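Local coordinates for uncharacterized protein (Bacteroides eggerthii DSM 20697, PDB 4ECO), which is of unknown function but, as a leucine-rich repeat protein, probably binds other proteins, at residues S23-E27 / Y28-Y32; N229-E233 / Y234-Y238; G374-E377 / Q378-N381; D505-A509 / T510-Y514; E560-T563 / L564-S567. One frame throughout, in Å; residues are numbered along the deposited sequence.

Interaction 1: residues S23-E27 / Y28-Y32; sequences SRTAE and YIKDY
At the start of helix 27-41 the first turn is closed by backbone bonds and by a salt bridge between Glu27 and Lys30. Ala26 holds the N-cap position: its carbonyl O accepts from Lys30 N at 3.1 Å, the donor lying in the carbonyl plane, and Glu27 O takes Asp31 N in the next such i to i+4 bond. An alanine at the cap has no side-chain acceptor to offer the first helical N-H groups. Glu27 and Lys30 sit one turn apart and bend toward each other, the glutamate at chi2 (-54°) and the lysine at chi3 (81°). Lys30 NZ meets Glu27 OE1 at 3.0 Å from the syn side, somewhat out of the carboxylate plane, with a weak second bond to OE2. This helix falls in the N-terminal part of the leucine-rich repeat protein, where Gln103 joins the ion pair, bonding to both Glu27 OE1 and Lys30 NZ. A methionine in place of Lys30 would probably cost the Glu27 carboxylate its closest positive partner and Gln103 OE1 this donor. Lower on the lysine, CG packs 3.9 Å from Thr25 CG2, the two side chains crossing obliquely. On another side of the turn Ala26 CB touches Tyr28 CE1 at 3.6 Å, while Ile29 CG1 lies over one face of the Tyr28 ring, toward its rim.

Interaction 2: residues N229-E233 / Y234-Y238; sequences NENSE and YAQQY
Asn229 heads an Asx turn and also opens a type I beta turn that runs to Ser232, the N-cap of helix 233-238. Its OD1 accepts from Asn231 N at 3.1 Å, with the donor well above the carbonyl plane, while its backbone O takes Ser232 N and lies 3.3 Å from Ala235 CB. Glu230 reaches the helix through its backbone: Gln236 CD lies 3.5 Å from Glu230 O. At Asn231 the side chain runs beside that of Gln236, pointing the same way, with the two amide planes turned 53° apart and OD1 3.7 Å from NE2. Ser232 carries the cap. Its OG, placed between the backbone N and the carbonyl carbon (chi1 67°), accepts from Ala235 N at 3.1 Å in a capping bond, and also bonds to Asp99, whose OD2 takes Asn229 N as well. An alanine in place of Ser232 would probably leave Ala235 N at the helix start without its capping acceptor and take from Asp99 one of its links to the turn. Ser232 O then receives Gln236 N in a nearly straight bond, 3.0 Å long. Glu233 begins the helix proper, its O accepting from Gln237 N, with the N-H tilted from the carbonyl plane and Gln237 CB 3.5 Å from the same Glu233 O.

Interaction 3: residues G374-E377 / Q378-N381; sequences GFTE and QVEN
Phe375, just before a type I beta turn from Thr376 to Val379, meets the turn's last residue, Val379, where the chain leaves strand 373-375 in the leucine-rich repeat region. Their side chains meet at a slant, with Val379 CG2 placed 3.8 Å from Phe375 CB and approaching the phenyl ring obliquely near CD1. The valine branch is directed there because CG2 stands anti to its own carbonyl carbon while CG1 is anti to the backbone N (chi1 176°). Beyond this pair the phenyl ring of Phe375 meets that of Phe396 with the planes about 20° apart, and Val379 rests on Met404 of strand 404-408. Thr376 and Gln378 are turned differently, crossing at about a right angle: OG1 faces Gln378 CB at 3.7 Å and accepts a weak bond from Gln378 N at 3.3 Å. Glu377 and Gln378, at the two corner positions of the turn, instead run side by side in the same direction, carboxylate and amide planes 56° apart. The turn's closing bond, from Val379 N to Thr376 O, is weak at 3.4 Å, and that same Thr376 O lies 3.2 Å from Val379 CG2.

Interaction 4: residues D505-A509 / T510-Y514; sequences DDFRA and TTLPY
This is a local turn contact, partly buried, in the loop that links strand 492-494 to strand 517-519 of the repeat array, where a short 3-10 segment at 505-507 gives way to a second bend. The bend is gathered on Arg508 O, which accepts two backbone N-H groups: Leu512 N at 3.2 Å in the carbonyl plane, and Thr511 N, also at 3.2 Å, from above it. With CG anti to the carbonyl carbon in both, the side chains of Phe507 (chi1 -71°) and Leu512 lie side by side and point the same way, and Leu512 CD1 reaches Phe507 CD2 at 3.8 Å, obliquely to the ring. Both side chains also pack on Ile493 of strand 492-494. At the far end of the bend Pro513 comes against Ala509 O, with its CB 3.4 Å away; a proline N has no hydrogen to give this carbonyl. Ala509 N is bonded to Asn534 OD1, tying the bend to a later loop. Two N-H groups on Arg508 O close the bend from within, while the buried Asp506 carboxylate, whose OD2 accepts from the N-H groups of Ser476 and Leu477, probably ties it to the preceding loop.

Interaction 5: residues E560-T563 / L564-S567; sequences EGIT and LCPS
Two successive backbone bonds of i to i+3 type wind 560-563 into 564-567: Leu564 N to Gly561 O at 2.8 Å and Cys565 N to Ile562 O at 3.0 Å. In both the donor stands well above the carbonyl plane. Gly561 enters this short 3-10 turn with a positive phi of 107°, where a CB would jam against the carbonyl O of Glu560. Of the side chains, Ile562 and Cys565 meet on the buried side, CG1 to SG at 4.0 Å. The isoleucine sends CG1 anti to its backbone N, chi1 -161°, and the same SG lies 3.4 Å from Ile562 O. The turn belongs to the loop between strands 540-542 and 570-572 of the leucine-rich repeat array, with Ile562 also packed on Leu533 and Leu568. Leu564, exposed, touches the start of the turn with the base of its side chain, its CB 3.2 Å and its CG 3.6 Å from Gly561 O. Thr563 turns its hydroxyl to Glu583, bonding to OE1 of that carboxylate and so joining the turn to the loop that follows strand 570-572.

In the fold
The five contacts are local and follow one another along the chain, spread over an elongated repeat protein. Interactions 1 and 2 form a pair near the N-terminal end, centres about 17 Å apart and nearest atoms about 5 Å, without touching; both are helix starts. Interaction 3 lies closest to the chain's centre, about 50 Å from interaction 1 between centres. Interactions 4 and 5, about 16 Å apart between centres, sit in loops between parallel strands on the opposite side of the chain's centre, with interactions 1 and 5 about 83 Å apart. The sodium ion bound by Glu117 and Ser192 has no ligand among these segments.

Interaction 1: residues S23-E27 / Y28-Y32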
loop_
_atom_site.group_PDB
_atom_site.type_symbol
_atom_site.label_atom_id
_atom_site.label_comp_id
_atom_site.label_asym_id
_atom_site.label_seq_id
_atom_site.Cartn_x
_atom_site.Cartn_y
_atom_site.Cartn_z
ATOM N N SER A 23 0.644 32.512 45.459
ATOM C CA SER A 23 0.983 33.065 44.155
ATOM C C SER A 23 -0.039 32.504 43.157
ATOM O O SER A 23 0.107 31.371 42.669
ATOM C CB SER A 23 2.427 32.743 43.778
ATOM N N ARG A 24 -1.142 33.271 42.955
ATOM C CA ARG A 24 -2.282 32.955 42.086
ATOM C C ARG A 24 -1.825 33.004 40.619
ATOM O O ARG A 24 -2.235 33.867 39.833
ATOM C CB ARG A 24 -3.466 33.912 42.360
ATOM N N THR A 25 -0.965 32.041 40.274
ATOM C CA THR A 25 -0.313 31.885 38.981
ATOM C C THR A 25 -1.323 31.408 37.903
ATOM O O THR A 25 -2.085 30.455 38.132
ATOM C CB THR A 25 0.899 30.940 39.138
ATOM O OG1 THR A 25 1.513 30.738 37.870
ATOM C CG2 THR A 25 0.559 29.598 39.829
ATOM N N ALA A 26 -1.313 32.097 36.729
ATOM C CA ALA A 26 -2.175 31.826 35.570
ATOM C C ALA A 26 -1.864 30.472 34.939
ATOM O O ALA A 26 -0.709 30.050 34.939
ATOM C CB ALA A 26 -2.013 32.922 34.540
ATOM N N GLU A 27 -2.893 29.800 34.379
ATOM C CA GLU A 27 -2.783 28.445 33.821
ATOM C C GLU A 27 -1.807 28.351 32.667
ATOM O O GLU A 27 -1.014 27.408 32.636
ATOM C CB GLU A 27 -4.148 27.895 33.377
ATOM C CG GLU A 27 -5.025 27.415 34.529
ATOM C CD GLU A 27 -4.423 26.388 35.475
ATOM O OE1 GLU A 27 -3.728 25.461 34.995
ATOM O OE2 GLU A 27 -4.651 26.515 36.701
ATOM N N TYR A 28 -1.814 29.328 31.755
ATOM C CA TYR A 28 -0.902 29.288 30.614
ATOM C C TYR A 28 0.572 29.354 31.109
ATOM O O TYR A 28 1.425 28.674 30.545
ATOM C CB TYR A 28 -1.238 30.394 29.605
ATOM C CG TYR A 28 -0.770 31.777 29.986
ATOM C CD1 TYR A 28 -1.507 32.567 30.862
ATOM C CD2 TYR A 28 0.396 32.313 29.443
ATOM C CE1 TYR A 28 -1.076 33.843 31.219
ATOM C CE2 TYR A 28 0.824 33.594 29.777
ATOM C CZ TYR A 28 0.089 34.355 30.673
ATOM O OH TYR A 28 0.514 35.620 31.004
ATOM N N ILE A 29 0.842 30.082 32.211
ATOM C CA ILE A 29 2.167 30.140 32.835
ATOM C C ILE A 29 2.508 28.734 33.444
ATOM O O ILE A 29 3.619 28.223 33.237
ATOM C CB ILE A 29 2.211 31.289 33.888
ATOM C CG1 ILE A 29 2.034 32.695 33.233
ATOM C CG2 ILE A 29 3.455 31.224 34.793
ATOM C CD1 ILE A 29 3.223 33.264 32.329
ATOM N N LYS A 30 1.539 28.104 34.152
ATOM C CA LYS A 30 1.715 26.778 34.759
ATOM C C LYS A 30 2.103 25.735 33.671
ATOM O O LYS A 30 2.957 24.868 33.929
ATOM C CB LYS A 30 0.445 26.359 35.525
ATOM C CG LYS A 30 0.199 27.206 36.800
ATOM C CD LYS A 30 -1.242 27.177 37.368
ATOM C CE LYS A 30 -1.599 25.973 38.232
ATOM N NZ LYS A 30 -2.222 24.843 37.470
ATOM N N ASP A 31 1.530 25.898 32.438
ATOM C CA ASP A 31 1.782 25.066 31.258
ATOM C C ASP A 31 3.205 25.147 30.802
ATOM O O ASP A 31 3.760 24.161 30.325
ATOM C CB ASP A 31 0.889 25.498 30.072
ATOM C CG ASP A 31 -0.546 24.993 30.054
ATOM O OD1 ASP A 31 -0.987 24.388 31.074
ATOM O OD2 ASP A 31 -1.240 25.229 29.039
ATOM N N TYR A 32 3.764 26.363 30.857
ATOM C CA TYR A 32 5.123 26.668 30.433
ATOM C C TYR A 32 6.134 26.093 31.436
ATOM O O TYR A 32 7.199 25.617 31.030
ATOM C CB TYR A 32 5.300 28.176 30.273
ATOM C CG TYR A 32 4.418 28.859 29.239
ATOM C CD1 TYR A 32 3.734 28.122 28.267
ATOM C CD2 TYR A 32 4.327 30.244 29.184
ATOM C CE1 TYR A 32 2.900 28.748 27.342
ATOM C CE2 TYR A 32 3.535 30.885 28.231
ATOM C CZ TYR A 32 2.827 30.134 27.311
ATOM O OH TYR A 32 2.084 30.800 26.372
#

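Interaction 2: residues N229-E233 / Y234-Y238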
loop_
_atom_site.group_PDB
_atom_site.type_symbol
_atom_site.label_atom_id
_atom_site.label_comp_id
_atom_site.label_asym_id
_atom_site.label_seq_id
_atom_site.Cartn_x
_atom_site.Cartn_y
_atom_site.Cartn_z
ATOM N N ASN A 229 7.192 9.904 38.812
ATOM C CA ASN A 229 7.658 10.104 40.174
ATOM C C ASN A 229 6.426 10.399 41.043
ATOM O O ASN A 229 5.888 11.508 41.003
ATOM C CB ASN A 229 8.704 11.223 40.215
ATOM C CG ASN A 229 9.040 11.763 41.585
ATOM O OD1 ASN A 229 8.968 11.070 42.612
ATOM N ND2 ASN A 229 9.433 13.032 41.617
ATOM N N GLU A 230 5.980 9.401 41.823
ATOM C CA GLU A 230 4.801 9.513 42.684
ATOM C C GLU A 230 4.937 10.600 43.782
ATOM O O GLU A 230 3.915 10.981 44.360
ATOM C CB GLU A 230 4.462 8.167 43.340
ATOM C CG GLU A 230 5.550 7.589 44.225
ATOM C CD GLU A 230 5.117 6.396 45.051
ATOM O OE1 GLU A 230 3.919 6.318 45.419
ATOM O OE2 GLU A 230 5.994 5.561 45.374
ATOM N N ASN A 231 6.164 11.122 44.037
ATOM C CA ASN A 231 6.396 12.154 45.054
ATOM C C ASN A 231 6.482 13.584 44.460
ATOM O O ASN A 231 6.827 14.524 45.191
ATOM C CB ASN A 231 7.657 11.847 45.853
ATOM C CG ASN A 231 7.504 10.637 46.744
ATOM O OD1 ASN A 231 6.496 10.454 47.457
ATOM N ND2 ASN A 231 8.508 9.778 46.711
ATOM N N SER A 232 6.130 13.751 43.164
ATOM C CA SER A 232 6.107 15.056 42.502
ATOM C C SER A 232 4.858 15.831 42.901
ATOM O O SER A 232 3.859 15.228 43.295
ATOM C CB SER A 232 6.169 14.898 40.983
ATOM O OG SER A 232 5.015 14.291 40.428
ATOM N N GLU A 233 4.899 17.167 42.758
ATOM C CA GLU A 233 3.773 18.048 43.090
ATOM C C GLU A 233 2.545 17.672 42.258
ATOM O O GLU A 233 1.428 17.649 42.782
ATOM C CB GLU A 233 4.147 19.532 42.883
ATOM C CG GLU A 233 4.690 20.215 44.143
ATOM C CD GLU A 233 4.851 21.729 44.103
ATOM O OE1 GLU A 233 4.234 22.381 43.226
ATOM O OE2 GLU A 233 5.567 22.269 44.977
ATOM N N TYR A 234 2.787 17.320 40.972
ATOM C CA TYR A 234 1.781 16.912 40.005
ATOM C C TYR A 234 1.138 15.583 40.430
ATOM O O TYR A 234 -0.077 15.563 40.662
ATOM C CB TYR A 234 2.388 16.805 38.592
ATOM C CG TYR A 234 3.031 18.084 38.101
ATOM C CD1 TYR A 234 2.263 19.115 37.558
ATOM C CD2 TYR A 234 4.411 18.257 38.152
ATOM C CE1 TYR A 234 2.853 20.297 37.103
ATOM C CE2 TYR A 234 5.010 19.442 37.722
ATOM C CZ TYR A 234 4.228 20.453 37.183
ATOM O OH TYR A 234 4.826 21.606 36.741
ATOM N N ALA A 235 1.953 14.500 40.585
ATOM C CA ALA A 235 1.481 13.160 40.974
ATOM C C ALA A 235 0.653 13.223 42.239
ATOM O O ALA A 235 -0.463 12.711 42.237
ATOM C CB ALA A 235 2.647 12.208 41.166
ATOM N N GLN A 236 1.151 13.930 43.278
ATOM C CA GLN A 236 0.474 14.100 44.563
ATOM C C GLN A 236 -0.897 14.752 44.371
ATOM O O GLN A 236 -1.850 14.357 45.038
ATOM C CB GLN A 236 1.326 14.928 45.554
ATOM C CG GLN A 236 2.719 14.357 45.910
ATOM C CD GLN A 236 2.781 13.163 46.843
ATOM O OE1 GLN A 236 1.891 12.292 46.884
ATOM N NE2 GLN A 236 3.899 13.063 47.568
ATOM N N GLN A 237 -1.007 15.721 43.446
ATOM C CA GLN A 237 -2.272 16.408 43.185
ATOM C C GLN A 237 -3.244 15.476 42.459
ATOM O O GLN A 237 -4.361 15.282 42.950
ATOM C CB GLN A 237 -2.052 17.701 42.370
ATOM C CG GLN A 237 -3.317 18.558 42.196
ATOM C CD GLN A 237 -3.192 19.671 41.179
ATOM O OE1 GLN A 237 -2.112 20.230 40.919
ATOM N NE2 GLN A 237 -4.316 20.025 40.575
ATOM N N TYR A 238 -2.798 14.895 41.305
ATOM C CA TYR A 238 -3.564 14.033 40.389
ATOM C C TYR A 238 -3.956 12.706 41.032
ATOM O O TYR A 238 -4.925 12.084 40.580
ATOM C CB TYR A 238 -2.788 13.760 39.096
ATOM C CG TYR A 238 -2.227 14.959 38.348
ATOM C CD1 TYR A 238 -2.634 16.258 38.652
ATOM C CD2 TYR A 238 -1.297 14.792 37.328
ATOM C CE1 TYR A 238 -2.085 17.358 37.999
ATOM C CE2 TYR A 238 -0.741 15.885 36.663
ATOM C CZ TYR A 238 -1.158 17.167 36.983
ATOM O OH TYR A 238 -0.629 18.244 36.312
#

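Interaction 3: residues G374-E377 / Q378-N381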
loop_
_atom_site.group_PDB
_atom_site.type_symbol
_atom_site.label_atom_id
_atom_site.label_comp_id
_atom_site.label_asym_id
_atom_site.label_seq_id
_atom_site.Cartn_x
_atom_site.Cartn_y
_atom_site.Cartn_z
ATOM N N GLY A 374 -16.840 -7.627 3.493
ATOM C CA GLY A 374 -17.604 -6.873 2.516
ATOM C C GLY A 374 -16.728 -5.722 2.057
ATOM O O GLY A 374 -15.567 -5.625 2.478
ATOM N N PHE A 375 -17.252 -4.849 1.178
ATOM C CA PHE A 375 -16.474 -3.713 0.688
ATOM C C PHE A 375 -17.340 -2.456 0.472
ATOM O O PHE A 375 -18.484 -2.551 0.044
ATOM C CB PHE A 375 -15.748 -4.067 -0.631
ATOM C CG PHE A 375 -14.833 -5.277 -0.610
ATOM C CD1 PHE A 375 -13.511 -5.165 -0.195
ATOM C CD2 PHE A 375 -15.291 -6.524 -1.030
ATOM C CE1 PHE A 375 -12.680 -6.291 -0.150
ATOM C CE2 PHE A 375 -14.453 -7.641 -1.002
ATOM C CZ PHE A 375 -13.155 -7.516 -0.564
ATOM N N THR A 376 -16.757 -1.279 0.729
ATOM C CA THR A 376 -17.384 0.028 0.497
ATOM C C THR A 376 -17.297 0.355 -1.011
ATOM O O THR A 376 -16.403 -0.158 -1.689
ATOM C CB THR A 376 -16.720 1.129 1.367
ATOM O OG1 THR A 376 -15.514 1.610 0.761
ATOM C CG2 THR A 376 -16.469 0.694 2.805
ATOM N N GLU A 377 -18.181 1.235 -1.532
ATOM C CA GLU A 377 -18.186 1.641 -2.950
ATOM C C GLU A 377 -16.965 2.524 -3.290
ATOM O O GLU A 377 -16.779 2.892 -4.452
ATOM C CB GLU A 377 -19.483 2.402 -3.314
ATOM C CG GLU A 377 -20.789 1.789 -2.816
ATOM C CD GLU A 377 -21.268 2.289 -1.461
ATOM O OE1 GLU A 377 -20.424 2.659 -0.608
ATOM O OE2 GLU A 377 -22.504 2.286 -1.249
ATOM N N GLN A 378 -16.117 2.825 -2.286
ATOM C CA GLN A 378 -14.958 3.712 -2.420
ATOM C C GLN A 378 -13.623 2.946 -2.619
ATOM O O GLN A 378 -12.575 3.597 -2.738
ATOM C CB GLN A 378 -14.832 4.645 -1.178
ATOM C CG GLN A 378 -16.144 5.145 -0.548
ATOM C CD GLN A 378 -17.133 5.725 -1.537
ATOM O OE1 GLN A 378 -16.772 6.428 -2.499
ATOM N NE2 GLN A 378 -18.414 5.418 -1.321
ATOM N N VAL A 379 -13.658 1.584 -2.664
ATOM C CA VAL A 379 -12.475 0.722 -2.854
ATOM C C VAL A 379 -11.792 1.040 -4.180
ATOM O O VAL A 379 -12.421 1.009 -5.243
ATOM C CB VAL A 379 -12.806 -0.786 -2.785
ATOM C CG1 VAL A 379 -11.581 -1.634 -3.094
ATOM C CG2 VAL A 379 -13.402 -1.165 -1.443
ATOM N N GLU A 380 -10.510 1.343 -4.109
ATOM C CA GLU A 380 -9.743 1.614 -5.319
ATOM C C GLU A 380 -8.929 0.360 -5.638
ATOM O O GLU A 380 -9.257 -0.336 -6.598
ATOM C CB GLU A 380 -8.849 2.873 -5.180
ATOM C CG GLU A 380 -8.392 3.413 -6.526
ATOM C CD GLU A 380 -7.194 4.345 -6.596
ATOM O OE1 GLU A 380 -6.559 4.598 -5.546
ATOM O OE2 GLU A 380 -6.883 4.813 -7.717
ATOM N N ASN A 381 -7.913 0.040 -4.792
ATOM C CA ASN A 381 -7.019 -1.104 -4.973
ATOM C C ASN A 381 -6.947 -1.995 -3.735
ATOM O O ASN A 381 -6.942 -1.496 -2.595
ATOM C CB ASN A 381 -5.594 -0.634 -5.325
ATOM C CG ASN A 381 -5.440 0.065 -6.652
ATOM O OD1 ASN A 381 -5.955 -0.366 -7.681
ATOM N ND2 ASN A 381 -4.671 1.131 -6.674
#

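Interaction 4: residues D505-A509 / T510-Y514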
loop_
_atom_site.group_PDB
_atom_site.type_symbol
_atom_site.label_atom_id
_atom_site.label_comp_id
_atom_site.label_asym_id
_atom_site.label_seq_id
_atom_site.Cartn_x
_atom_site.Cartn_y
_atom_site.Cartn_z
ATOM N N ASP A 505 -9.361 -17.432 -32.385
ATOM C CA ASP A 505 -10.017 -16.303 -33.047
ATOM C C ASP A 505 -10.728 -15.422 -32.030
ATOM O O ASP A 505 -11.344 -14.419 -32.402
ATOM C CB ASP A 505 -10.971 -16.791 -34.129
ATOM C CG ASP A 505 -10.242 -17.295 -35.349
ATOM O OD1 ASP A 505 -8.999 -17.529 -35.253
ATOM O OD2 ASP A 505 -10.906 -17.487 -36.392
ATOM N N ASP A 506 -10.572 -15.773 -30.736
ATOM C CA ASP A 506 -11.037 -15.002 -29.595
ATOM C C ASP A 506 -10.320 -13.672 -29.529
ATOM O O ASP A 506 -10.760 -12.796 -28.796
ATOM C CB ASP A 506 -10.782 -15.764 -28.270
ATOM C CG ASP A 506 -11.707 -16.913 -27.925
ATOM O OD1 ASP A 506 -12.593 -17.243 -28.759
ATOM O OD2 ASP A 506 -11.551 -17.488 -26.822
ATOM N N PHE A 507 -9.170 -13.535 -30.208
ATOM C CA PHE A 507 -8.371 -12.315 -30.134
ATOM C C PHE A 507 -8.684 -11.336 -31.306
ATOM O O PHE A 507 -8.289 -10.169 -31.258
ATOM C CB PHE A 507 -6.898 -12.690 -30.081
ATOM C CG PHE A 507 -6.537 -13.314 -28.745
ATOM C CD1 PHE A 507 -6.641 -14.689 -28.546
ATOM C CD2 PHE A 507 -6.101 -12.523 -27.681
ATOM C CE1 PHE A 507 -6.320 -15.255 -27.313
ATOM C CE2 PHE A 507 -5.765 -13.095 -26.450
ATOM C CZ PHE A 507 -5.888 -14.452 -26.271
ATOM N N ARG A 508 -9.477 -11.784 -32.290
ATOM C CA ARG A 508 -9.909 -10.957 -33.411
ATOM C C ARG A 508 -10.918 -9.895 -32.912
ATOM O O ARG A 508 -11.476 -10.035 -31.820
ATOM C CB ARG A 508 -10.501 -11.845 -34.522
ATOM C CG ARG A 508 -9.486 -12.878 -35.021
ATOM C CD ARG A 508 -9.985 -13.767 -36.142
ATOM N NE ARG A 508 -10.412 -13.029 -37.336
ATOM C CZ ARG A 508 -9.584 -12.484 -38.226
ATOM N NH1 ARG A 508 -8.266 -12.530 -38.038
ATOM N NH2 ARG A 508 -10.066 -11.858 -39.292
ATOM N N ALA A 509 -11.126 -8.824 -33.695
ATOM C CA ALA A 509 -11.993 -7.691 -33.354
ATOM C C ALA A 509 -13.473 -8.102 -33.089
ATOM O O ALA A 509 -14.255 -7.303 -32.550
ATOM C CB ALA A 509 -11.938 -6.678 -34.469
ATOM N N THR A 510 -13.845 -9.353 -33.443
ATOM C CA THR A 510 -15.192 -9.884 -33.236
ATOM C C THR A 510 -15.514 -10.066 -31.738
ATOM O O THR A 510 -16.682 -10.059 -31.348
ATOM C CB THR A 510 -15.348 -11.220 -33.959
ATOM O OG1 THR A 510 -14.429 -12.190 -33.411
ATOM C CG2 THR A 510 -15.204 -11.089 -35.453
ATOM N N THR A 511 -14.489 -10.266 -30.907
ATOM C CA THR A 511 -14.711 -10.485 -29.480
ATOM C C THR A 511 -13.999 -9.353 -28.678
ATOM O O THR A 511 -14.599 -8.814 -27.736
ATOM C CB THR A 511 -14.259 -11.909 -29.075
ATOM O OG1 THR A 511 -12.854 -11.914 -29.004
ATOM C CG2 THR A 511 -14.714 -13.007 -30.070
ATOM N N LEU A 512 -12.758 -8.966 -29.110
ATOM C CA LEU A 512 -11.898 -7.902 -28.552
ATOM C C LEU A 512 -11.810 -6.683 -29.509
ATOM O O LEU A 512 -10.731 -6.414 -30.064
ATOM C CB LEU A 512 -10.475 -8.450 -28.293
ATOM C CG LEU A 512 -10.275 -9.582 -27.317
ATOM C CD1 LEU A 512 -8.812 -9.895 -27.200
ATOM C CD2 LEU A 512 -10.851 -9.256 -25.956
ATOM N N PRO A 513 -12.918 -5.940 -29.750
ATOM C CA PRO A 513 -12.861 -4.837 -30.732
ATOM C C PRO A 513 -12.023 -3.628 -30.332
ATOM O O PRO A 513 -11.728 -2.810 -31.202
ATOM C CB PRO A 513 -14.325 -4.400 -30.847
ATOM C CG PRO A 513 -14.950 -4.824 -29.590
ATOM C CD PRO A 513 -14.292 -6.102 -29.232
ATOM N N TYR A 514 -11.664 -3.494 -29.046
ATOM C CA TYR A 514 -10.954 -2.315 -28.579
ATOM C C TYR A 514 -9.561 -2.630 -27.989
ATOM O O TYR A 514 -8.990 -1.766 -27.318
ATOM C CB TYR A 514 -11.821 -1.588 -27.541
ATOM C CG TYR A 514 -13.130 -1.137 -28.137
ATOM C CD1 TYR A 514 -13.177 -0.087 -29.050
ATOM C CD2 TYR A 514 -14.314 -1.796 -27.840
ATOM C CE1 TYR A 514 -14.378 0.310 -29.632
ATOM C CE2 TYR A 514 -15.518 -1.412 -28.418
ATOM C CZ TYR A 514 -15.550 -0.354 -29.311
ATOM O OH TYR A 514 -16.741 0.018 -29.896
#

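Interaction 5: residues E560-T563 / L564-S567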
loop_
_atom_site.group_PDB
_atom_site.type_symbol
_atom_site.label_atom_id
_atom_site.label_comp_id
_atom_site.label_asym_id
_atom_site.label_seq_id
_atom_site.Cartn_x
_atom_site.Cartn_y
_atom_site.Cartn_z
ATOM N N GLU A 560 3.365 -10.832 -41.950
ATOM C CA GLU A 560 3.116 -10.079 -43.178
ATOM C C GLU A 560 1.726 -9.476 -43.127
ATOM O O GLU A 560 0.772 -10.161 -42.763
ATOM C CB GLU A 560 3.309 -10.935 -44.432
ATOM C CG GLU A 560 4.746 -11.371 -44.677
ATOM C CD GLU A 560 5.753 -10.327 -45.126
ATOM O OE1 GLU A 560 5.355 -9.198 -45.516
ATOM O OE2 GLU A 560 6.958 -10.673 -45.112
ATOM N N GLY A 561 1.663 -8.170 -43.344
ATOM C CA GLY A 561 0.428 -7.415 -43.253
ATOM C C GLY A 561 0.338 -6.523 -42.029
ATOM O O GLY A 561 -0.538 -5.658 -41.978
ATOM N N ILE A 562 1.253 -6.689 -41.051
ATOM C CA ILE A 562 1.255 -5.899 -39.812
ATOM C C ILE A 562 1.362 -4.373 -40.114
ATOM O O ILE A 562 0.830 -3.575 -39.338
ATOM C CB ILE A 562 2.343 -6.362 -38.809
ATOM C CG1 ILE A 562 2.022 -5.867 -37.380
ATOM C CG2 ILE A 562 3.778 -6.022 -39.264
ATOM C CD1 ILE A 562 2.617 -6.730 -36.203
ATOM N N THR A 563 1.966 -3.967 -41.254
ATOM C CA THR A 563 2.063 -2.532 -41.585
ATOM C C THR A 563 0.673 -1.960 -41.907
ATOM O O THR A 563 0.512 -0.739 -41.942
ATOM C CB THR A 563 3.040 -2.268 -42.727
ATOM O OG1 THR A 563 2.556 -2.860 -43.932
ATOM C CG2 THR A 563 4.461 -2.722 -42.401
ATOM N N LEU A 564 -0.331 -2.846 -42.078
ATOM C CA LEU A 564 -1.704 -2.450 -42.346
ATOM C C LEU A 564 -2.523 -2.288 -41.034
ATOM O O LEU A 564 -3.713 -2.002 -41.109
ATOM C CB LEU A 564 -2.384 -3.442 -43.299
ATOM C CG LEU A 564 -1.759 -3.588 -44.704
ATOM C CD1 LEU A 564 -2.625 -4.421 -45.580
ATOM C CD2 LEU A 564 -1.579 -2.259 -45.401
ATOM N N CYS A 565 -1.895 -2.435 -39.841
ATOM C CA CYS A 565 -2.581 -2.198 -38.560
ATOM C C CYS A 565 -2.695 -0.677 -38.404
ATOM O O CYS A 565 -1.671 0.027 -38.328
ATOM C CB CYS A 565 -1.861 -2.863 -37.390
ATOM S SG CYS A 565 -1.837 -4.678 -37.473
ATOM N N PRO A 566 -3.930 -0.146 -38.527
ATOM C CA PRO A 566 -4.095 1.318 -38.596
ATOM C C PRO A 566 -3.567 2.071 -37.381
ATOM O O PRO A 566 -2.998 3.149 -37.553
ATOM C CB PRO A 566 -5.614 1.506 -38.734
ATOM C CG PRO A 566 -6.219 0.202 -38.309
ATOM C CD PRO A 566 -5.226 -0.843 -38.680
ATOM N N SER A 567 -3.693 1.496 -36.176
ATOM C CA SER A 567 -3.270 2.184 -34.963
ATOM C C SER A 567 -1.913 1.737 -34.444
ATOM O O SER A 567 -1.421 2.385 -33.515
ATOM C CB SER A 567 -4.303 1.971 -33.864
ATOM O OG SER A 567 -5.555 2.524 -34.221
#